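Local coordinates for protein thiosulfate reductase (Thermus thermophilus, PDB 2VPZ) that probably catalyses the reduction of sulfur compounds such as polysulfide or thiosulfate, using a molybdopterin cofactor and a 4Fe-4S cluster, at residues F535-K538 with T539-E542; E556-K559 with G560-T563; E613-E616 with G617-R620; P704-R707 with L708-G711; T753-A756 with K757-F760. One frame throughout, in Å; residues are numbered along the deposited sequence.

The five contacts are all local and follow one another along the chain. Contacts 1 and 2 lie at the start of helix 540-551 and at the end of helix 555-560, which are consecutive helices. Their centres are about 19 Å apart and they do not touch. Contact 3, where a turn leads into strand 619-624, lies across the chain's centre from both, about 57 Å from contact 1 between centres. Contacts 4 and 5 are neighbours, with centres about 13 Å apart. Leu708 of the first packs on Leu755 and Arg758 of the second, so the C-terminal segment covers a loop of the molybdopterin dinucleotide binding region.

Contact 1. Residues F535-K538 with T539-E542; sequences FPWK and TIEE
The first turn of helix 540-551 is entered here, with Glu542 reaching back to the backbone of Lys538. Glu542 OE2 accepts the N-H of Lys538 at 2.7 Å, with an angle of 150° at the hydrogen. The N-H comes from above the carboxylate plane. The other oxygen, Glu542 OE1, lies 4.0 Å from Trp537 CB. Thr539 holds the N-cap position, but its side chain makes no capping bond. Its carbonyl takes a weak bond from Glu542 N.

Trp537 packs its ring against the backbone of Thr539 and Ile540. Its CG sits between the backbone N and the carbonyl carbon, chi1 42°, and this brings the six-membered ring next to Thr539. Trp537 CE3 lies 3.3 Å from Thr539 O, which approaches the ring obliquely. Trp537 CZ3 reaches Ile540 CG2 at 4.2 Å. Phe535 CA rests over one face of the indole, near the rim. Tyr543 and Tyr374 meet the same ring edge-to-face.

The Lys538 side chain bends back on its own segment. Its NZ donates to Pro536 O at 2.9 Å, while NZ stays 5.7 Å from Glu542 OE2. Arg523 of helix 518-528 binds Trp537 O. The Glu542 carboxylate thus binds a backbone N-H ahead of the helix, and its negative charge near the N-terminus would probably interact favourably with the helix dipole.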
loop_
_atom_site.group_PDB
_atom_site.type_symbol
_atom_site.label_atom_id
_atom_site.label_comp_id
_atom_site.label_asym_id
_atom_site.label_seq_id
_atom_site.Cartn_x
_atom_site.Cartn_y
_atom_site.Cartn_z
ATOM N N PHE A 535 -24.034 27.694 -55.765
ATOM C CA PHE A 535 -24.265 26.257 -56.093
ATOM C C PHE A 535 -23.988 25.827 -57.524
ATOM O O PHE A 535 -24.334 24.684 -57.880
ATOM C CB PHE A 535 -25.682 25.871 -55.732
ATOM C CG PHE A 535 -26.027 26.036 -54.355
ATOM C CD1 PHE A 535 -26.866 27.047 -53.932
ATOM C CD2 PHE A 535 -25.382 25.244 -53.397
ATOM C CE1 PHE A 535 -27.059 27.304 -52.597
ATOM C CE2 PHE A 535 -25.562 25.461 -52.038
ATOM C CZ PHE A 535 -26.402 26.511 -51.630
ATOM N N PRO A 536 -23.255 26.668 -58.309
ATOM C CA PRO A 536 -22.946 26.304 -59.691
ATOM C C PRO A 536 -22.334 24.902 -59.878
ATOM O O PRO A 536 -22.835 24.106 -60.673
ATOM C CB PRO A 536 -22.029 27.425 -60.144
ATOM C CG PRO A 536 -21.161 27.592 -58.949
ATOM C CD PRO A 536 -22.174 27.495 -57.764
ATOM N N TRP A 537 -21.247 24.623 -59.163
ATOM C CA TRP A 537 -20.563 23.297 -59.192
ATOM C C TRP A 537 -21.593 22.140 -59.187
ATOM O O TRP A 537 -22.539 22.184 -58.402
ATOM C CB TRP A 537 -19.606 23.111 -57.983
ATOM C CG TRP A 537 -20.173 23.601 -56.656
ATOM C CD1 TRP A 537 -20.126 24.876 -56.171
ATOM C CD2 TRP A 537 -20.892 22.831 -55.654
ATOM N NE1 TRP A 537 -20.756 24.950 -54.958
ATOM C CE2 TRP A 537 -21.236 23.719 -54.612
ATOM C CE3 TRP A 537 -21.276 21.479 -55.538
ATOM C CZ2 TRP A 537 -21.952 23.308 -53.456
ATOM C CZ3 TRP A 537 -21.994 21.058 -54.384
ATOM C CH2 TRP A 537 -22.317 21.979 -53.368
ATOM N N LYS A 538 -21.419 21.115 -60.030
ATOM C CA LYS A 538 -22.361 19.966 -60.119
ATOM C C LYS A 538 -22.120 18.839 -59.126
ATOM O O LYS A 538 -22.862 17.862 -59.075
ATOM C CB LYS A 538 -22.368 19.337 -61.517
ATOM C CG LYS A 538 -23.627 19.584 -62.336
ATOM C CD LYS A 538 -23.355 20.613 -63.440
ATOM C CE LYS A 538 -22.832 21.945 -62.881
ATOM N NZ LYS A 538 -23.762 23.086 -63.178
ATOM N N THR A 539 -21.061 18.950 -58.348
ATOM C CA THR A 539 -20.783 17.897 -57.406
ATOM C C THR A 539 -19.773 18.339 -56.301
ATOM O O THR A 539 -18.992 19.266 -56.533
ATOM C CB THR A 539 -20.313 16.614 -58.232
ATOM O OG1 THR A 539 -21.226 15.536 -58.027
ATOM C CG2 THR A 539 -18.896 16.200 -57.875
ATOM N N ILE A 540 -19.826 17.749 -55.106
ATOM C CA ILE A 540 -18.901 18.120 -54.014
ATOM C C ILE A 540 -17.399 17.851 -54.329
ATOM O O ILE A 540 -16.553 18.628 -53.887
ATOM C CB ILE A 540 -19.261 17.445 -52.608
ATOM C CG1 ILE A 540 -19.999 16.145 -52.812
ATOM C CG2 ILE A 540 -20.023 18.432 -51.696
ATOM C CD1 ILE A 540 -19.148 14.928 -53.121
ATOM N N GLU A 541 -17.050 16.808 -55.075
ATOM C CA GLU A 541 -15.627 16.570 -55.407
ATOM C C GLU A 541 -15.122 17.626 -56.410
ATOM O O GLU A 541 -13.924 17.919 -56.483
ATOM C CB GLU A 541 -15.320 15.126 -55.920
ATOM C CG GLU A 541 -16.346 14.460 -56.815
ATOM C CD GLU A 541 -17.195 13.418 -56.068
ATOM O OE1 GLU A 541 -16.591 12.486 -55.489
ATOM O OE2 GLU A 541 -18.445 13.546 -56.058
ATOM N N GLU A 542 -16.057 18.218 -57.157
ATOM C CA GLU A 542 -15.777 19.279 -58.139
ATOM C C GLU A 542 -15.325 20.517 -57.327
ATOM O O GLU A 542 -14.299 21.181 -57.609
ATOM C CB GLU A 542 -17.060 19.604 -58.912
ATOM C CG GLU A 542 -16.975 19.631 -60.429
ATOM C CD GLU A 542 -17.932 20.667 -61.026
ATOM O OE1 GLU A 542 -17.507 21.831 -61.190
ATOM O OE2 GLU A 542 -19.109 20.313 -61.269
#

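Contact 2. Residues E556-K559 with G560-T563; sequences ETMK and GMGT
This is a local contact at the C-terminal end of helix 555-560, where Met558 and Met561 meet as the chain leaves the helix. The last helical bonds are long. Gly560 N donates to Glu556 O at 3.3 Å and Met561 N to Thr557 O at 3.4 Å, and both bonds are weak. Met561 is the first residue to leave helical backbone angles.

The two methionine side chains cross at about a right angle. The end of Met558 curls round through bends at chi2 and chi3, and its CE comes to Met561. The modelled approach of Met558 CE to Met561 SD is too close, so the detail of this methyl's contacts is doubtful. The Met561 side chain also runs past Thr557 O, its CG 3.5 Å away. An alanine in place of Met561 removes the arm from CG outward, which would probably take cover from Thr557 O and leave the end of the Met558 chain less confined.

Met558 also packs on Phe492 and Leu553. At the polar positions, Lys559 NZ forms a salt bridge with Glu556 OE2 at 3.5 Å and a hydrogen bond with Tyr489 OH, while Thr557 OG1 is bonded to Asp554. Beyond Met561, Gly562 makes a backbone bond with Leu504. The whole is a helix C-terminus, with its last turn held by two weak i to i+4 bonds, passing through Met561 and Gly562 into the short strand 563-565.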
loop_
_atom_site.group_PDB
_atom_site.type_symbol
_atom_site.label_atom_id
_atom_site.label_comp_id
_atom_site.label_asym_id
_atom_site.label_seq_id
_atom_site.Cartn_x
_atom_site.Cartn_y
_atom_site.Cartn_z
ATOM N N GLU A 556 -7.373 13.095 -54.840
ATOM C CA GLU A 556 -6.724 11.859 -54.496
ATOM C C GLU A 556 -5.536 12.037 -53.492
ATOM O O GLU A 556 -5.366 11.206 -52.591
ATOM C CB GLU A 556 -6.310 11.119 -55.788
ATOM C CG GLU A 556 -7.503 10.561 -56.635
ATOM C CD GLU A 556 -8.324 9.480 -55.899
ATOM O OE1 GLU A 556 -7.716 8.473 -55.448
ATOM O OE2 GLU A 556 -9.566 9.633 -55.771
ATOM N N THR A 557 -4.745 13.112 -53.587
ATOM C CA THR A 557 -3.599 13.340 -52.671
ATOM C C THR A 557 -4.063 13.811 -51.274
ATOM O O THR A 557 -3.487 13.472 -50.229
ATOM C CB THR A 557 -2.524 14.372 -53.253
ATOM O OG1 THR A 557 -2.272 14.083 -54.631
ATOM C CG2 THR A 557 -1.180 14.283 -52.452
ATOM N N MET A 558 -5.147 14.579 -51.245
ATOM C CA MET A 558 -5.689 15.000 -49.978
ATOM C C MET A 558 -6.156 13.726 -49.200
ATOM O O MET A 558 -5.950 13.637 -47.982
ATOM C CB MET A 558 -6.851 15.977 -50.154
ATOM C CG MET A 558 -6.867 17.148 -49.144
ATOM S SD MET A 558 -6.025 16.782 -47.578
ATOM C CE MET A 558 -4.332 17.328 -47.944
ATOM N N LYS A 559 -6.761 12.745 -49.884
ATOM C CA LYS A 559 -7.246 11.502 -49.260
ATOM C C LYS A 559 -6.066 10.699 -48.687
ATOM O O LYS A 559 -6.189 9.991 -47.669
ATOM C CB LYS A 559 -8.054 10.636 -50.256
ATOM C CG LYS A 559 -9.171 11.386 -50.986
ATOM C CD LYS A 559 -10.426 10.543 -51.245
ATOM C CE LYS A 559 -10.507 10.022 -52.678
ATOM N NZ LYS A 559 -11.917 9.901 -53.204
ATOM N N GLY A 560 -4.915 10.850 -49.336
ATOM C CA GLY A 560 -3.673 10.235 -48.907
ATOM C C GLY A 560 -3.121 10.658 -47.535
ATOM O O GLY A 560 -2.727 9.783 -46.761
ATOM N N MET A 561 -3.090 11.964 -47.212
ATOM C CA MET A 561 -2.611 12.554 -45.913
ATOM C C MET A 561 -3.743 13.312 -45.118
ATOM O O MET A 561 -3.561 14.485 -44.733
ATOM C CB MET A 561 -1.423 13.521 -46.163
ATOM C CG MET A 561 -1.272 13.985 -47.623
ATOM S SD MET A 561 -1.889 15.652 -47.991
ATOM C CE MET A 561 -0.950 16.657 -46.791
ATOM N N GLY A 562 -4.867 12.612 -44.922
ATOM C CA GLY A 562 -6.073 13.104 -44.260
ATOM C C GLY A 562 -6.164 14.527 -43.733
ATOM O O GLY A 562 -7.212 15.212 -43.863
ATOM N N THR A 563 -5.069 14.974 -43.137
ATOM C CA THR A 563 -4.824 16.302 -42.534
ATOM C C THR A 563 -3.639 17.074 -43.203
ATOM O O THR A 563 -2.685 16.445 -43.639
ATOM C CB THR A 563 -4.413 16.210 -41.023
ATOM O OG1 THR A 563 -5.211 15.268 -40.350
ATOM C CG2 THR A 563 -4.515 17.599 -40.344
#

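Contact 3. Residues E613-E616 with G617-R620; sequences EPPE and GFYR
Phe618 folds back over Pro615 across a tight turn. Its CB lies 4.0 Å from Pro615 CD, and its CD1 lies 4.1 Å from Pro615 CG. The ring is placed by a chi1 of -73°, which sets CG beside the backbone N and opposite the carbonyl carbon. Glu616 O lies at the ring's edge, in its plane, 3.9 Å from Phe618 CD1. The backbone closes the turn, for Phe618 N donates to Pro615 O at 3.0 Å with an angle of 140° at the hydrogen.

This is a type II beta turn from Pro615 to Phe618. Gly617 sits at its third position with positive phi (98°), and a CB there would clash with Glu616 O. The turn leads into strand 619-624 of the mixed sheet, where Tyr619 bonds with Val739 and Arg620 with Val693 through the backbone. The strand lies in the dinucleotide binding region, which probably has a double-psi barrel fold.

Pro614 packs on the backbone that follows the turn. Its CB lies 4.0 Å from Phe618 O, and its CG 4.2 Å from Arg620 N. Pro614 and Pro615 both also pack on Phe738 of the neighbouring strand. The Arg620 guanidinium reaches back obliquely, with NH2 4.3 Å from Pro614 CD. Its polar ends are bound elsewhere, NH1 by Arg735 O and NH2 by Glu612 O.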
loop_
_atom_site.group_PDB
_atom_site.type_symbol
_atom_site.label_atom_id
_atom_site.label_comp_id
_atom_site.label_asym_id
_atom_site.label_seq_id
_atom_site.Cartn_x
_atom_site.Cartn_y
_atom_site.Cartn_z
ATOM N N GLU A 613 -30.651 33.899 -4.055
ATOM C CA GLU A 613 -30.468 32.615 -3.376
ATOM C C GLU A 613 -31.646 31.613 -3.434
ATOM O O GLU A 613 -32.798 32.010 -3.644
ATOM C CB GLU A 613 -30.035 32.885 -1.935
ATOM C CG GLU A 613 -28.796 33.787 -1.860
ATOM C CD GLU A 613 -27.788 33.375 -0.785
ATOM O OE1 GLU A 613 -27.951 32.283 -0.196
ATOM O OE2 GLU A 613 -26.845 34.139 -0.556
ATOM N N PRO A 614 -31.358 30.302 -3.275
ATOM C CA PRO A 614 -32.453 29.321 -3.334
ATOM C C PRO A 614 -33.454 29.468 -2.181
ATOM O O PRO A 614 -33.045 29.806 -1.058
ATOM C CB PRO A 614 -31.769 27.947 -3.222
ATOM C CG PRO A 614 -30.269 28.213 -3.178
ATOM C CD PRO A 614 -30.106 29.679 -2.818
ATOM N N PRO A 615 -34.775 29.298 -2.452
ATOM C CA PRO A 615 -35.679 29.437 -1.298
ATOM C C PRO A 615 -35.457 28.183 -0.410
ATOM O O PRO A 615 -35.012 27.112 -0.899
ATOM C CB PRO A 615 -37.096 29.420 -1.900
ATOM C CG PRO A 615 -36.947 29.538 -3.404
ATOM C CD PRO A 615 -35.495 29.228 -3.741
ATOM N N GLU A 616 -35.750 28.293 0.883
ATOM C CA GLU A 616 -35.616 27.175 1.818
ATOM C C GLU A 616 -36.562 26.011 1.349
ATOM O O GLU A 616 -37.705 26.246 0.918
ATOM C CB GLU A 616 -35.861 27.691 3.293
ATOM C CG GLU A 616 -37.032 27.163 4.127
ATOM C CD GLU A 616 -37.023 27.675 5.584
ATOM O OE1 GLU A 616 -37.301 26.878 6.508
ATOM O OE2 GLU A 616 -36.723 28.887 5.784
ATOM N N GLY A 617 -36.012 24.790 1.354
ATOM C CA GLY A 617 -36.635 23.561 0.864
ATOM C C GLY A 617 -36.162 23.243 -0.567
ATOM O O GLY A 617 -36.445 22.169 -1.127
ATOM N N PHE A 618 -35.417 24.175 -1.162
ATOM C CA PHE A 618 -34.897 24.078 -2.543
ATOM C C PHE A 618 -33.359 24.033 -2.670
ATOM O O PHE A 618 -32.654 24.309 -1.708
ATOM C CB PHE A 618 -35.404 25.261 -3.385
ATOM C CG PHE A 618 -36.869 25.190 -3.774
ATOM C CD1 PHE A 618 -37.870 25.557 -2.878
ATOM C CD2 PHE A 618 -37.235 24.762 -5.055
ATOM C CE1 PHE A 618 -39.210 25.497 -3.237
ATOM C CE2 PHE A 618 -38.569 24.700 -5.444
ATOM C CZ PHE A 618 -39.564 25.067 -4.540
ATOM N N TYR A 619 -32.864 23.684 -3.857
ATOM C CA TYR A 619 -31.416 23.632 -4.149
ATOM C C TYR A 619 -31.096 24.257 -5.510
ATOM O O TYR A 619 -31.942 24.230 -6.397
ATOM C CB TYR A 619 -30.893 22.199 -4.149
ATOM C CG TYR A 619 -31.087 21.480 -2.849
ATOM C CD1 TYR A 619 -32.269 20.780 -2.585
ATOM C CD2 TYR A 619 -30.110 21.541 -1.846
ATOM C CE1 TYR A 619 -32.485 20.156 -1.356
ATOM C CE2 TYR A 619 -30.307 20.927 -0.606
ATOM C CZ TYR A 619 -31.497 20.233 -0.366
ATOM O OH TYR A 619 -31.695 19.631 0.860
ATOM N N ARG A 620 -29.902 24.829 -5.691
ATOM C CA ARG A 620 -29.563 25.350 -7.003
ATOM C C ARG A 620 -29.295 24.090 -7.875
ATOM O O ARG A 620 -28.696 23.125 -7.412
ATOM C CB ARG A 620 -28.326 26.265 -6.974
ATOM C CG ARG A 620 -28.082 27.045 -8.283
ATOM C CD ARG A 620 -26.851 27.967 -8.183
ATOM N NE ARG A 620 -26.939 28.956 -7.110
ATOM C CZ ARG A 620 -27.581 30.123 -7.165
ATOM N NH1 ARG A 620 -28.225 30.493 -8.266
ATOM N NH2 ARG A 620 -27.573 30.932 -6.101
#

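Contact 4. Residues P704-R707 with L708-G711; sequences PLMR and LAHG
The flat group here is the His710 imidazole, and Pro704 lies over one of its faces. Pro704 CA sits 4.0 Å from the ring centroid, 21° off the ring normal, in a CH-pi contact offset toward the rim. Pro704 CG is 4.1 Å from His710 CE1. The ring is brought there by chi1 of -175°, which sends CG to the far side from its own backbone N. His710 ND1 lies 3.4 Å from Pro704 N, but a proline nitrogen has no hydrogen to give. The bond to ND1 comes instead from Ala703 N, and it is weak.

On the backbone side of His710, Met706 O accepts two N-H groups. His710 N donates at 3.3 Å, nearly along the C=O axis. Ala709 N donates at 3.4 Å to the same Met706 O, and this bond is weak. A water molecule bridges Arg707 O and His710 O, donating to both. Met706 CE touches Ala709 CB at 4.4 Å. Replacing His710 with an alanine would probably take the imidazole face away from Pro704 CA and leave Ala703 N without its weak acceptor.

Asn636 binds Leu708 N, and Leu708 packs on Leu752 and Leu755 of helix 752-756. The Met706 side chain comes within about 6 Å of a bound molybdopterin guanine dinucleotide. Met706 is the centre of an inverse gamma turn, and the chain then folds through a type I beta turn over Arg707 and Leu708, all in a long loop of the dinucleotide binding region.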
loop_
_atom_site.group_PDB
_atom_site.type_symbol
_atom_site.label_atom_id
_atom_site.label_comp_id
_atom_site.label_asym_id
_atom_site.label_seq_id
_atom_site.Cartn_x
_atom_site.Cartn_y
_atom_site.Cartn_z
ATOM N N PRO A 704 -40.861 8.313 -27.904
ATOM C CA PRO A 704 -41.116 6.867 -28.057
ATOM C C PRO A 704 -40.438 6.106 -29.190
ATOM O O PRO A 704 -40.215 4.896 -29.092
ATOM C CB PRO A 704 -42.647 6.765 -28.196
ATOM C CG PRO A 704 -43.176 8.097 -27.759
ATOM C CD PRO A 704 -42.088 9.085 -28.141
ATOM N N LEU A 705 -40.143 6.813 -30.267
ATOM C CA LEU A 705 -39.525 6.187 -31.428
ATOM C C LEU A 705 -38.018 5.917 -31.249
ATOM O O LEU A 705 -37.477 5.046 -31.921
ATOM C CB LEU A 705 -39.876 6.962 -32.714
ATOM C CG LEU A 705 -41.386 6.942 -33.101
ATOM C CD1 LEU A 705 -41.642 7.859 -34.317
ATOM C CD2 LEU A 705 -41.864 5.503 -33.390
ATOM N N MET A 706 -37.349 6.686 -30.379
ATOM C CA MET A 706 -35.922 6.398 -30.026
ATOM C C MET A 706 -36.215 5.423 -28.823
ATOM O O MET A 706 -36.326 5.831 -27.668
ATOM C CB MET A 706 -35.125 7.651 -29.578
ATOM C CG MET A 706 -34.694 8.658 -30.692
ATOM S SD MET A 706 -33.948 10.205 -30.036
ATOM C CE MET A 706 -32.264 9.691 -29.638
ATOM N N ARG A 707 -36.341 4.131 -29.134
ATOM C CA ARG A 707 -36.706 3.122 -28.160
ATOM C C ARG A 707 -35.822 2.901 -26.899
ATOM O O ARG A 707 -36.368 2.569 -25.835
ATOM C CB ARG A 707 -37.087 1.797 -28.901
ATOM C CG ARG A 707 -38.312 1.971 -29.883
ATOM C CD ARG A 707 -39.047 0.647 -30.224
ATOM N NE ARG A 707 -39.649 -0.005 -29.047
ATOM C CZ ARG A 707 -39.745 -1.325 -28.854
ATOM N NH1 ARG A 707 -39.277 -2.172 -29.762
ATOM N NH2 ARG A 707 -40.283 -1.795 -27.732
ATOM N N LEU A 708 -34.507 3.087 -26.947
ATOM C CA LEU A 708 -33.720 2.990 -25.695
ATOM C C LEU A 708 -33.364 4.293 -24.968
ATOM O O LEU A 708 -32.640 4.236 -23.981
ATOM C CB LEU A 708 -32.432 2.106 -25.796
ATOM C CG LEU A 708 -31.744 1.828 -27.114
ATOM C CD1 LEU A 708 -30.390 1.100 -26.894
ATOM C CD2 LEU A 708 -32.687 0.986 -28.008
ATOM N N ALA A 709 -33.800 5.458 -25.435
ATOM C CA ALA A 709 -33.525 6.719 -24.729
ATOM C C ALA A 709 -34.805 7.226 -24.043
ATOM O O ALA A 709 -34.758 7.999 -23.062
ATOM C CB ALA A 709 -32.954 7.821 -25.685
ATOM N N HIS A 710 -35.931 6.738 -24.566
ATOM C CA HIS A 710 -37.294 7.049 -24.066
ATOM C C HIS A 710 -37.620 6.603 -22.637
ATOM O O HIS A 710 -37.615 5.409 -22.324
ATOM C CB HIS A 710 -38.460 6.490 -24.945
ATOM C CG HIS A 710 -39.819 6.897 -24.506
ATOM N ND1 HIS A 710 -40.255 8.182 -24.595
ATOM C CD2 HIS A 710 -40.796 6.222 -23.892
ATOM C CE1 HIS A 710 -41.447 8.297 -24.053
ATOM N NE2 HIS A 710 -41.805 7.108 -23.616
ATOM N N GLY A 711 -37.908 7.605 -21.790
ATOM C CA GLY A 711 -38.268 7.453 -20.382
ATOM C C GLY A 711 -37.193 7.333 -19.303
ATOM O O GLY A 711 -37.487 7.008 -18.136
HETATM O O HOH W 1 -36.576 2.395 -22.756
#

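Contact 5. Residues T753-A756 with K757-F760; sequences TGLA and KRPF
Backbone hydrogen bonds close the end of helix 752-756, joining Thr753 and its followers to Lys757 and Arg758. Lys757 N donates to Thr753 O at 2.9 Å and also, weakly, to Gly754 O at 3.2 Å. Arg758 N donates to Leu755 O, whose modelled place is less sure because it lies too near the arginine side chain.

Water adds two bridges. One molecule donates to Leu755 O and takes a weak bond from Arg758 NH1. A second donates to Ala756 O and to Arg758 O, each at 3.0 Å, and so ties the last helical carbonyl to the chain beyond.

Side-chain packing comes in two pairs, each lying side by side and pointing the same way. Thr753 CG2 presses closely on Lys757 CE at 3.2 Å. The methyl stands anti to the threonine's own backbone N, while chi4 of -94° bends the lysine end away. Leu755 CD2 lies over one face of the Arg758 guanidinium and 4.1 Å from Arg758 CD.

The charge of Arg758 is met by Asp93, which forms a salt bridge with NH2. Such a partner probably fixes the rotation of the guanidinium. The helix lies against the loop of residues 704-711, with Leu755 and Arg758 both packing on Leu708. On another side, Thr753, Ala756 and Lys757 pack against another protein chain of the assembly.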
loop_
_atom_site.group_PDB
_atom_site.type_symbol
_atom_site.label_atom_id
_atom_site.label_comp_id
_atom_site.label_asym_id
_atom_site.label_seq_id
_atom_site.Cartn_x
_atom_site.Cartn_y
_atom_site.Cartn_z
ATOM N N THR A 753 -30.795 -4.469 -22.759
ATOM C CA THR A 753 -30.092 -5.535 -23.503
ATOM C C THR A 753 -31.040 -6.105 -24.587
ATOM O O THR A 753 -30.627 -6.321 -25.735
ATOM C CB THR A 753 -29.563 -6.679 -22.545
ATOM O OG1 THR A 753 -28.593 -6.155 -21.646
ATOM C CG2 THR A 753 -28.923 -7.831 -23.335
ATOM N N GLY A 754 -32.305 -6.321 -24.225
ATOM C CA GLY A 754 -33.309 -6.792 -25.164
ATOM C C GLY A 754 -33.365 -5.870 -26.379
ATOM O O GLY A 754 -33.197 -6.317 -27.515
ATOM N N LEU A 755 -33.594 -4.578 -26.150
ATOM C CA LEU A 755 -33.601 -3.556 -27.215
ATOM C C LEU A 755 -32.234 -3.490 -27.967
ATOM O O LEU A 755 -32.199 -3.538 -29.200
ATOM C CB LEU A 755 -33.943 -2.169 -26.643
ATOM C CG LEU A 755 -35.375 -1.985 -26.130
ATOM C CD1 LEU A 755 -35.499 -0.710 -25.260
ATOM C CD2 LEU A 755 -36.328 -1.939 -27.332
ATOM N N ALA A 756 -31.121 -3.386 -27.243
ATOM C CA ALA A 756 -29.792 -3.356 -27.877
ATOM C C ALA A 756 -29.547 -4.558 -28.800
ATOM O O ALA A 756 -28.755 -4.476 -29.737
ATOM C CB ALA A 756 -28.654 -3.284 -26.818
ATOM N N LYS A 757 -30.221 -5.675 -28.547
ATOM C CA LYS A 757 -30.035 -6.864 -29.395
ATOM C C LYS A 757 -30.805 -6.917 -30.716
ATOM O O LYS A 757 -30.585 -7.859 -31.478
ATOM C CB LYS A 757 -30.320 -8.167 -28.645
ATOM C CG LYS A 757 -29.258 -8.631 -27.684
ATOM C CD LYS A 757 -29.799 -9.778 -26.850
ATOM C CE LYS A 757 -28.928 -10.050 -25.641
ATOM N NZ LYS A 757 -27.888 -11.106 -25.870
ATOM N N ARG A 758 -31.709 -5.963 -30.974
ATOM C CA ARG A 758 -32.449 -5.917 -32.239
ATOM C C ARG A 758 -31.394 -5.857 -33.346
ATOM O O ARG A 758 -30.540 -4.974 -33.307
ATOM C CB ARG A 758 -33.333 -4.667 -32.351
ATOM C CG ARG A 758 -34.557 -4.641 -31.477
ATOM C CD ARG A 758 -34.571 -3.313 -30.742
ATOM N NE ARG A 758 -35.211 -2.248 -31.495
ATOM C CZ ARG A 758 -34.867 -0.963 -31.520
ATOM N NH1 ARG A 758 -33.834 -0.497 -30.830
ATOM N NH2 ARG A 758 -35.612 -0.127 -32.225
ATOM N N PRO A 759 -31.438 -6.778 -34.343
ATOM C CA PRO A 759 -30.461 -6.801 -35.449
ATOM C C PRO A 759 -30.540 -5.587 -36.401
ATOM O O PRO A 759 -31.627 -5.061 -36.599
ATOM C CB PRO A 759 -30.785 -8.099 -36.196
ATOM C CG PRO A 759 -31.611 -8.923 -35.195
ATOM C CD PRO A 759 -32.429 -7.845 -34.523
ATOM N N PHE A 760 -29.431 -5.135 -36.994
ATOM C CA PHE A 760 -29.527 -4.010 -37.942
ATOM C C PHE A 760 -29.662 -4.531 -39.376
ATOM O O PHE A 760 -28.803 -5.261 -39.900
ATOM C CB PHE A 760 -28.344 -3.021 -37.864
ATOM C CG PHE A 760 -28.436 -1.848 -38.856
ATOM C CD1 PHE A 760 -29.345 -0.794 -38.660
ATOM C CD2 PHE A 760 -27.592 -1.796 -39.973
ATOM C CE1 PHE A 760 -29.411 0.302 -39.572
ATOM C CE2 PHE A 760 -27.642 -0.713 -40.894
ATOM C CZ PHE A 760 -28.554 0.336 -40.691
HETATM O O HOH W 2 -31.100 -0.908 -30.491
HETATM O O HOH W 3 -29.520 -2.520 -31.811
#